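Local coordinates for transferrin binding protein B (Actinobacillus suis, PDB 3PQU) that probably binds host transferrin at the bacterial outer membrane as a surface lipoprotein receptor for iron acquisition, at residues 219-233 / 244-258. Numbering follows the deposited sequence.
Sequences LGDNEVKGVAHSSEF and GSLYRNGYINRNKAQ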
loop_
_atom_site.group_PDB
_atom_site.type_symbol
_atom_site.label_atom_id
_atom_site.label_comp_id
_atom_site.label_asym_id
_atom_site.label_seq_id
_atom_site.Cartn_x
_atom_site.Cartn_y
_atom_site.Cartn_z
ATOM N N LEU A 219 -22.017 -11.267 -33.231
ATOM C CA LEU A 219 -23.365 -11.800 -33.105
ATOM C C LEU A 219 -24.199 -11.218 -34.239
ATOM O O LEU A 219 -24.555 -10.034 -34.222
ATOM C CB LEU A 219 -23.974 -11.461 -31.741
ATOM C CG LEU A 219 -23.264 -12.015 -30.506
ATOM C CD1 LEU A 219 -21.942 -11.302 -30.279
ATOM C CD2 LEU A 219 -24.150 -11.876 -29.284
ATOM N N GLY A 220 -24.506 -12.049 -35.231
ATOM C CA GLY A 220 -24.969 -11.532 -36.504
ATOM C C GLY A 220 -23.781 -10.769 -37.061
ATOM O O GLY A 220 -22.654 -11.274 -37.032
ATOM N N ASP A 221 -24.003 -9.548 -37.537
ATOM C CA ASP A 221 -22.877 -8.719 -37.965
ATOM C C ASP A 221 -22.558 -7.633 -36.949
ATOM O O ASP A 221 -22.032 -6.576 -37.294
ATOM C CB ASP A 221 -23.107 -8.126 -39.357
ATOM C CG ASP A 221 -22.528 -8.995 -40.455
ATOM O OD1 ASP A 221 -21.374 -8.743 -40.864
ATOM O OD2 ASP A 221 -23.222 -9.937 -40.892
ATOM N N ASN A 222 -22.881 -7.910 -35.693
ATOM C CA ASN A 222 -22.546 -7.011 -34.605
ATOM C C ASN A 222 -21.290 -7.483 -33.889
ATOM O O ASN A 222 -21.301 -8.542 -33.266
ATOM C CB ASN A 222 -23.723 -6.898 -33.632
ATOM C CG ASN A 222 -24.890 -6.106 -34.217
ATOM O OD1 ASN A 222 -24.685 -5.181 -35.004
ATOM N ND2 ASN A 222 -26.116 -6.461 -33.825
ATOM N N GLU A 223 -20.208 -6.710 -34.008
ATOM C CA GLU A 223 -18.945 -7.032 -33.335
ATOM C C GLU A 223 -18.999 -6.639 -31.858
ATOM O O GLU A 223 -19.486 -5.562 -31.515
ATOM C CB GLU A 223 -17.762 -6.306 -33.992
ATOM C CG GLU A 223 -17.563 -6.554 -35.486
ATOM C CD GLU A 223 -16.439 -5.694 -36.071
ATOM O OE1 GLU A 223 -15.624 -5.178 -35.278
ATOM O OE2 GLU A 223 -16.365 -5.527 -37.316
ATOM N N VAL A 224 -18.492 -7.508 -30.987
ATOM C CA VAL A 224 -18.351 -7.178 -29.576
ATOM C C VAL A 224 -17.114 -6.308 -29.385
ATOM O O VAL A 224 -15.998 -6.722 -29.709
ATOM C CB VAL A 224 -18.229 -8.446 -28.719
ATOM C CG1 VAL A 224 -17.906 -8.081 -27.264
ATOM C CG2 VAL A 224 -19.516 -9.257 -28.796
ATOM N N LYS A 225 -17.312 -5.096 -28.880
ATOM C CA LYS A 225 -16.205 -4.159 -28.688
ATOM C C LYS A 225 -15.643 -4.192 -27.276
ATOM O O LYS A 225 -14.486 -3.838 -27.066
ATOM C CB LYS A 225 -16.632 -2.723 -29.015
ATOM C CG LYS A 225 -17.360 -2.555 -30.356
ATOM C CD LYS A 225 -16.398 -2.451 -31.522
ATOM C CE LYS A 225 -17.141 -2.354 -32.858
ATOM N NZ LYS A 225 -17.878 -1.067 -33.037
ATOM N N GLY A 226 -16.460 -4.587 -26.306
ATOM C CA GLY A 226 -16.031 -4.538 -24.914
ATOM C C GLY A 226 -16.889 -5.349 -23.955
ATOM O O GLY A 226 -18.038 -5.706 -24.261
ATOM N N VAL A 227 -16.322 -5.641 -22.787
ATOM C CA VAL A 227 -17.023 -6.379 -21.737
ATOM C C VAL A 227 -17.320 -5.492 -20.505
ATOM O O VAL A 227 -16.446 -4.754 -20.024
ATOM C CB VAL A 227 -16.211 -7.623 -21.289
ATOM C CG1 VAL A 227 -16.904 -8.313 -20.109
ATOM C CG2 VAL A 227 -16.046 -8.614 -22.448
ATOM N N ALA A 228 -18.556 -5.562 -20.012
ATOM C CA ALA A 228 -18.954 -4.894 -18.773
ATOM C C ALA A 228 -18.374 -3.488 -18.629
ATOM O O ALA A 228 -18.574 -2.639 -19.483
ATOM C CB ALA A 228 -18.584 -5.749 -17.539
ATOM N N HIS A 229 -17.671 -3.258 -17.522
ATOM C CA HIS A 229 -17.109 -1.946 -17.233
ATOM C C HIS A 229 -15.587 -2.000 -17.329
ATOM O O HIS A 229 -14.898 -2.567 -16.462
ATOM C CB HIS A 229 -17.557 -1.456 -15.852
ATOM C CG HIS A 229 -19.041 -1.512 -15.657
ATOM N ND1 HIS A 229 -19.679 -2.592 -15.079
ATOM C CD2 HIS A 229 -20.015 -0.631 -15.993
ATOM C CE1 HIS A 229 -20.986 -2.373 -15.069
ATOM N NE2 HIS A 229 -21.215 -1.194 -15.623
ATOM N N SER A 230 -15.064 -1.401 -18.392
ATOM C CA SER A 230 -13.640 -1.512 -18.682
ATOM C C SER A 230 -12.913 -0.211 -18.366
ATOM O O SER A 230 -13.487 0.884 -18.406
ATOM C CB SER A 230 -13.421 -1.921 -20.151
ATOM O OG SER A 230 -13.952 -0.936 -21.020
ATOM N N SER A 231 -11.632 -0.340 -18.039
ATOM C CA SER A 231 -10.827 0.819 -17.711
ATOM C C SER A 231 -9.545 0.793 -18.524
ATOM O O SER A 231 -9.025 -0.278 -18.860
ATOM C CB SER A 231 -10.508 0.847 -16.211
ATOM O OG SER A 231 -9.652 -0.214 -15.829
ATOM N N GLU A 232 -9.029 1.972 -18.835
ATOM C CA GLU A 232 -7.713 2.062 -19.442
ATOM C C GLU A 232 -6.958 3.260 -18.880
ATOM O O GLU A 232 -7.537 4.332 -18.692
ATOM C CB GLU A 232 -7.809 2.143 -20.966
ATOM C CG GLU A 232 -6.433 2.036 -21.627
ATOM C CD GLU A 232 -6.494 1.856 -23.140
ATOM O OE1 GLU A 232 -7.509 1.328 -23.653
ATOM O OE2 GLU A 232 -5.510 2.239 -23.810
ATOM N N PHE A 233 -5.679 3.062 -18.576
ATOM C CA PHE A 233 -4.837 4.153 -18.079
ATOM C C PHE A 233 -3.529 4.316 -18.860
ATOM O O PHE A 233 -2.943 3.336 -19.326
ATOM C CB PHE A 233 -4.509 3.946 -16.604
ATOM C CG PHE A 233 -5.719 3.796 -15.728
ATOM C CD1 PHE A 233 -6.259 4.894 -15.083
ATOM C CD2 PHE A 233 -6.320 2.550 -15.551
ATOM C CE1 PHE A 233 -7.384 4.769 -14.263
ATOM C CE2 PHE A 233 -7.438 2.412 -14.741
ATOM C CZ PHE A 233 -7.975 3.531 -14.091
ATOM N N GLY A 244 -6.589 8.514 -17.605
ATOM C CA GLY A 244 -7.304 7.295 -17.921
ATOM C C GLY A 244 -8.746 7.536 -18.301
ATOM O O GLY A 244 -9.236 8.669 -18.275
ATOM N N SER A 245 -9.429 6.447 -18.623
ATOM C CA SER A 245 -10.805 6.490 -19.097
ATOM C C SER A 245 -11.577 5.304 -18.527
ATOM O O SER A 245 -11.039 4.199 -18.427
ATOM C CB SER A 245 -10.801 6.403 -20.635
ATOM O OG SER A 245 -10.267 7.582 -21.198
ATOM N N LEU A 246 -12.836 5.517 -18.174
ATOM C CA LEU A 246 -13.687 4.414 -17.740
ATOM C C LEU A 246 -14.891 4.312 -18.653
ATOM O O LEU A 246 -15.582 5.313 -18.878
ATOM C CB LEU A 246 -14.161 4.623 -16.292
ATOM C CG LEU A 246 -13.078 5.012 -15.270
ATOM C CD1 LEU A 246 -13.714 5.219 -13.892
ATOM C CD2 LEU A 246 -12.016 3.941 -15.198
ATOM N N TYR A 247 -15.158 3.096 -19.138
ATOM C CA TYR A 247 -16.168 2.857 -20.162
ATOM C C TYR A 247 -17.271 1.921 -19.690
ATOM O O TYR A 247 -17.027 1.017 -18.886
ATOM C CB TYR A 247 -15.520 2.213 -21.398
ATOM C CG TYR A 247 -14.485 3.064 -22.083
ATOM C CD1 TYR A 247 -14.852 3.953 -23.093
ATOM C CD2 TYR A 247 -13.133 2.957 -21.752
ATOM C CE1 TYR A 247 -13.899 4.744 -23.743
ATOM C CE2 TYR A 247 -12.173 3.731 -22.402
ATOM C CZ TYR A 247 -12.563 4.620 -23.394
ATOM O OH TYR A 247 -11.616 5.383 -24.037
ATOM N N ARG A 248 -18.476 2.133 -20.212
ATOM C CA ARG A 248 -19.588 1.197 -20.038
ATOM C C ARG A 248 -19.827 0.519 -21.376
ATOM O O ARG A 248 -20.058 1.181 -22.405
ATOM C CB ARG A 248 -20.860 1.931 -19.566
ATOM C CG ARG A 248 -22.110 1.038 -19.373
ATOM C CD ARG A 248 -23.391 1.883 -19.259
ATOM N NE ARG A 248 -24.580 1.101 -18.912
ATOM C CZ ARG A 248 -25.440 0.607 -19.806
ATOM N NH1 ARG A 248 -25.243 0.803 -21.099
ATOM N NH2 ARG A 248 -26.500 -0.082 -19.409
ATOM N N ASN A 249 -19.754 -0.805 -21.375
ATOM C CA ASN A 249 -19.915 -1.575 -22.611
ATOM C C ASN A 249 -21.276 -2.254 -22.640
ATOM O O ASN A 249 -21.471 -3.279 -21.991
ATOM C CB ASN A 249 -18.786 -2.606 -22.715
ATOM C CG ASN A 249 -17.424 -1.952 -22.708
ATOM O OD1 ASN A 249 -17.063 -1.266 -23.659
ATOM N ND2 ASN A 249 -16.676 -2.125 -21.625
ATOM N N GLY A 250 -22.211 -1.670 -23.383
ATOM C CA GLY A 250 -23.600 -2.090 -23.348
ATOM C C GLY A 250 -23.892 -3.526 -23.736
ATOM O O GLY A 250 -23.060 -4.237 -24.309
ATOM N N TYR A 251 -25.102 -3.954 -23.418
ATOM C CA TYR A 251 -25.585 -5.274 -23.793
ATOM C C TYR A 251 -25.586 -5.397 -25.318
ATOM O O TYR A 251 -25.877 -4.423 -26.004
ATOM C CB TYR A 251 -27.002 -5.453 -23.240
ATOM C CG TYR A 251 -27.646 -6.747 -23.630
ATOM C CD1 TYR A 251 -28.460 -6.826 -24.753
ATOM C CD2 TYR A 251 -27.442 -7.900 -22.876
ATOM C CE1 TYR A 251 -29.054 -8.023 -25.118
ATOM C CE2 TYR A 251 -28.031 -9.097 -23.232
ATOM C CZ TYR A 251 -28.835 -9.151 -24.352
ATOM O OH TYR A 251 -29.421 -10.336 -24.705
ATOM N N ILE A 252 -25.251 -6.575 -25.849
ATOM C CA ILE A 252 -25.148 -6.757 -27.300
ATOM C C ILE A 252 -25.842 -8.029 -27.785
ATOM O O ILE A 252 -25.661 -9.098 -27.204
ATOM C CB ILE A 252 -23.680 -6.785 -27.800
ATOM C CG1 ILE A 252 -23.644 -7.120 -29.299
ATOM C CG2 ILE A 252 -22.846 -7.796 -27.010
ATOM C CD1 ILE A 252 -22.257 -7.115 -29.919
ATOM N N ASN A 253 -26.613 -7.888 -28.864
ATOM C CA ASN A 253 -27.403 -8.963 -29.465
ATOM C C ASN A 253 -27.095 -9.108 -30.939
ATOM O O ASN A 253 -26.248 -8.400 -31.478
ATOM C CB ASN A 253 -28.892 -8.634 -29.362
ATOM C CG ASN A 253 -29.598 -9.471 -28.343
ATOM O OD1 ASN A 253 -29.030 -10.423 -27.812
ATOM N ND2 ASN A 253 -30.848 -9.126 -28.057
ATOM N N ARG A 254 -27.805 -10.014 -31.603
ATOM C CA ARG A 254 -27.822 -10.005 -33.058
ATOM C C ARG A 254 -28.876 -8.997 -33.510
ATOM O O ARG A 254 -28.908 -8.582 -34.670
ATOM C CB ARG A 254 -28.097 -11.398 -33.631
ATOM C CG ARG A 254 -29.268 -12.116 -33.003
ATOM C CD ARG A 254 -29.416 -13.504 -33.596
ATOM N NE ARG A 254 -30.269 -14.355 -32.774
ATOM C CZ ARG A 254 -30.441 -15.656 -32.980
ATOM N NH1 ARG A 254 -29.819 -16.259 -33.986
ATOM N NH2 ARG A 254 -31.234 -16.355 -32.179
ATOM N N ASN A 255 -29.725 -8.600 -32.567
ATOM C CA ASN A 255 -30.748 -7.584 -32.803
ATOM C C ASN A 255 -30.317 -6.178 -32.410
ATOM O O ASN A 255 -31.052 -5.214 -32.633
ATOM C CB ASN A 255 -32.010 -7.917 -32.012
ATOM C CG ASN A 255 -32.582 -9.252 -32.376
ATOM O OD1 ASN A 255 -32.366 -9.753 -33.480
ATOM N ND2 ASN A 255 -33.326 -9.845 -31.450
ATOM N N LYS A 256 -29.143 -6.057 -31.803
ATOM C CA LYS A 256 -28.748 -4.784 -31.212
ATOM C C LYS A 256 -27.238 -4.597 -31.157
ATOM O O LYS A 256 -26.548 -5.317 -30.427
ATOM C CB LYS A 256 -29.338 -4.664 -29.807
ATOM C CG LYS A 256 -28.705 -3.577 -28.966
ATOM C CD LYS A 256 -29.460 -3.373 -27.670
ATOM C CE LYS A 256 -28.820 -2.264 -26.848
ATOM N NZ LYS A 256 -28.608 -1.022 -27.655
ATOM N N ALA A 257 -26.730 -3.631 -31.926
ATOM C CA ALA A 257 -25.306 -3.308 -31.893
ATOM C C ALA A 257 -24.904 -2.778 -30.507
ATOM O O ALA A 257 -25.729 -2.217 -29.783
ATOM C CB ALA A 257 -24.955 -2.307 -32.986
ATOM N N GLN A 258 -23.639 -2.964 -30.140
ATOM C CA GLN A 258 -23.182 -2.617 -28.805
ATOM C C GLN A 258 -22.954 -1.117 -28.656
ATOM O O GLN A 258 -22.339 -0.495 -29.511
ATOM C CB GLN A 258 -21.894 -3.369 -28.441
ATOM C CG GLN A 258 -21.493 -3.119 -26.980
ATOM C CD GLN A 258 -20.301 -3.946 -26.513
ATOM O OE1 GLN A 258 -19.313 -4.065 -27.221
ATOM N NE2 GLN A 258 -20.385 -4.494 -25.289
HETATM O O HOH W 1 -21.730 -3.981 -31.885
#
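Q258 reaches across to the backbone of K225 and G226. Its CB makes only a marginal approach to E223 O, at 4.5 Å. CG is anti to the backbone N (chi1 -174°) and carries the extended chain on to the other segment. CD lies 3.6 Å from G226 O. OE1 accepts two backbone N-H groups, from K225 N at 2.8 Å and from G226 N. NE2 donates to G226 O at 2.8 Å, nearly straight (169°), and also to G250 O of its own segment. These four bonds fix the rotation of the amide. A water links Q258 N to E223 O.

N249 makes a second amide bridge. ND2 donates to S230 OG at 3.0 Å, in the amide plane, and to A228 O from above its carbonyl plane. N249 N also bonds A228 O. Farther out, I252 CD1 packs on V224 CG2 at 3.7 Å, and N222 ND2 donates to N253 O at 3.0 Å.

Beyond A228 the backbones pair directly. S230 with Y247 and E232 with S245 are hydrogen-bonded pairs, with side chains on one face. H229, S231, L246 and R248 point to the other, where L246 CD2 touches S231 CB at 3.6 Å. R248 NE forms a salt bridge with D207, and H229 NE2 a hydrogen bond with the same carboxylate. This is an antiparallel beta hairpin of a transferrin-binding protein B beta barrel, whose chains run on past the paired strands, bridged by side-chain amides.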